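2,5-dihydroxypyridine 5,6-dioxygenase (Pseudomonas putida KT2440, PDB 7CUP) catalyses the iron-dependent ring cleavage of 2,5-dihydroxypyridine by dioxygen between carbons 5 and 6, giving N-formylmaleamate in aerobic nicotinate degradation. Local coordinates at residues A[6-9]-A[10-13]. Sequence-based numbering, arbitrary orientation.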
ATOM      1  N   ALA A   6     -12.629  11.407   9.023  1.00 24.72           N
ATOM      2  CA  ALA A   6     -13.380  12.675   9.170  1.00 24.62           C
ATOM      3  C   ALA A   6     -13.373  13.130  10.628  1.00 23.03           C
ATOM      4  O   ALA A   6     -13.044  14.306  10.861  1.00 22.80           O
ATOM      5  CB  ALA A   6     -14.806  12.545   8.664  1.00 23.94           C
ATOM      6  N   GLN A   7     -13.751  12.270  11.568  1.00 23.10           N
ATOM      7  CA  GLN A   7     -13.793  12.654  13.001  1.00 24.75           C
ATOM      8  C   GLN A   7     -12.380  13.005  13.483  1.00 22.50           C
ATOM      9  O   GLN A   7     -12.276  13.973  14.237  1.00 19.37           O
ATOM     10  CB  GLN A   7     -14.423  11.589  13.898  1.00 28.18           C
ATOM     11  CG  GLN A   7     -14.575  12.058  15.343  1.00 34.99           C
ATOM     12  CD  GLN A   7     -15.337  11.077  16.201  1.00 38.62           C
ATOM     13  OE1 GLN A   7     -16.326  10.482  15.768  1.00 49.55           O
ATOM     14  NE2 GLN A   7     -14.863  10.885  17.425  1.00 45.93           N
ATOM     15  N   LEU A   8     -11.344  12.262  13.073  1.00 20.69           N
ATOM     16  CA  LEU A   8      -9.937  12.564  13.463  1.00 21.62           C
ATOM     17  C   LEU A   8      -9.518  13.965  12.961  1.00 21.32           C
ATOM     18  O   LEU A   8      -8.891  14.711  13.733  1.00 19.37           O
ATOM     19  CB  LEU A   8      -9.011  11.468  12.937  1.00 21.54           C
ATOM     20  CG  LEU A   8      -7.587  11.484  13.485  1.00 21.67           C
ATOM     21  CD1 LEU A   8      -7.564  11.437  14.991  1.00 22.56           C
ATOM     22  CD2 LEU A   8      -6.809  10.321  12.925  1.00 22.59           C
ATOM     23  N   THR A   9      -9.856  14.320  11.725  1.00 20.96           N
ATOM     24  CA  THR A   9      -9.578  15.655  11.158  1.00 21.41           C
ATOM     25  C   THR A   9     -10.299  16.703  12.007  1.00 21.12           C
ATOM     26  O   THR A   9      -9.667  17.688  12.376  1.00 22.09           O
ATOM     27  CB  THR A   9     -10.014  15.704   9.694  1.00 21.45           C
ATOM     28  OG1 THR A   9      -9.161  14.771   9.056  1.00 22.56           O
ATOM     29  CG2 THR A   9      -9.867  17.067   9.067  1.00 24.23           C
ATOM     30  N   GLN A  10     -11.571  16.502  12.334  1.00 22.49           N
ATOM     31  CA  GLN A  10     -12.337  17.490  13.170  1.00 28.40           C
ATOM     32  C   GLN A  10     -11.688  17.654  14.539  1.00 25.46           C
ATOM     33  O   GLN A  10     -11.659  18.803  15.047  1.00 21.99           O
ATOM     34  CB  GLN A  10     -13.792  17.109  13.414  1.00 33.13           C
ATOM     35  CG  GLN A  10     -14.699  17.569  12.299  1.00 45.51           C
ATOM     36  CD  GLN A  10     -16.049  16.914  12.420  1.00 58.42           C
ATOM     37  OE1 GLN A  10     -16.549  16.721  13.532  1.00 65.34           O
ATOM     38  NE2 GLN A  10     -16.623  16.552  11.278  1.00 66.07           N
ATOM     39  N   MET A  11     -11.212  16.560  15.125  1.00 21.76           N
ATOM     40  CA  MET A  11     -10.517  16.626  16.436  1.00 22.12           C
ATOM     41  C   MET A  11      -9.282  17.512  16.263  1.00 20.23           C
ATOM     42  O   MET A  11      -9.039  18.359  17.152  1.00 16.88           O
ATOM     43  CB  MET A  11     -10.115  15.248  16.966  1.00 23.28           C
ATOM     44  CG  MET A  11     -11.310  14.438  17.520  1.00 27.78           C
ATOM     45  SD  MET A  11     -11.052  12.656  17.464  1.00 28.87           S
ATOM     46  CE  MET A  11      -9.542  12.513  18.406  1.00 30.35           C
ATOM     47  N   PHE A  12      -8.503  17.308  15.197  1.00 18.86           N
ATOM     48  CA  PHE A  12      -7.255  18.086  15.000  1.00 19.40           C
ATOM     49  C   PHE A  12      -7.605  19.556  14.730  1.00 21.63           C
ATOM     50  O   PHE A  12      -6.873  20.462  15.208  1.00 18.91           O
ATOM     51  CB  PHE A  12      -6.345  17.501  13.922  1.00 20.70           C
ATOM     52  CG  PHE A  12      -5.284  16.575  14.468  1.00 21.42           C
ATOM     53  CD1 PHE A  12      -5.556  15.234  14.705  1.00 20.01           C
ATOM     54  CD2 PHE A  12      -4.025  17.054  14.795  1.00 22.85           C
ATOM     55  CE1 PHE A  12      -4.575  14.394  15.214  1.00 21.59           C
ATOM     56  CE2 PHE A  12      -3.048  16.214  15.315  1.00 20.87           C
ATOM     57  CZ  PHE A  12      -3.322  14.881  15.508  1.00 21.97           C
ATOM     58  N   GLU A  13      -8.706  19.840  14.038  1.00 23.50           N
ATOM     59  CA  GLU A  13      -9.157  21.250  13.892  1.00 23.89           C
ATOM     60  C   GLU A  13      -9.406  21.846  15.281  1.00 24.24           C
ATOM     61  O   GLU A  13      -8.948  22.982  15.513  1.00 22.17           O
ATOM     62  CB  GLU A  13     -10.415  21.388  13.044  1.00 26.30           C
ATOM     63  CG  GLU A  13     -10.156  21.015  11.615  1.00 29.66           C
ATOM     64  CD  GLU A  13     -11.412  20.973  10.772  1.00 35.35           C
ATOM     65  OE1 GLU A  13     -12.008  22.058  10.597  1.00 34.13           O
ATOM     66  OE2 GLU A  13     -11.750  19.864  10.258  1.00 39.65           O
TER
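Leu8 sets CG opposite its backbone N (chi1 -168°), whereas Met11 keeps CG beside its own N (chi1 -75°) and then bends at chi3, which turns CE toward Leu8 CD1, 4.1 Å away. The thioether thus runs back across the preceding turn, with SD 4.2 Å from Gln7 CG. Leu8 CD1 also lies 4.2 Å from Phe12 CE1, and Leu8 O sits at the edge of that ring, in its plane, 3.5 Å from Phe12 CD1. Thr9 CG2 faces Glu13 OE2 at 3.6 Å, while Thr9 OG1 is hydrogen-bonded to Asn5 O and Glu13 OE2 forms a salt bridge with Arg49 of the second subunit. Gln10, Met11, Phe12 and Glu13 each donate the backbone N-H to the carbonyl oxygen four residues back, as in Met11 N to Gln7 O at 2.9 Å. Shortening Met11 to an alanine is likely to open a gap beside Leu8 CD1 and leave Leu129 and Trp190 without the side chain they pack against. This is an amphipathic alpha-helix, the N-terminal helix 5-18, packed through its apolar face on helices 37-49 and 126-131, well away from the iron site.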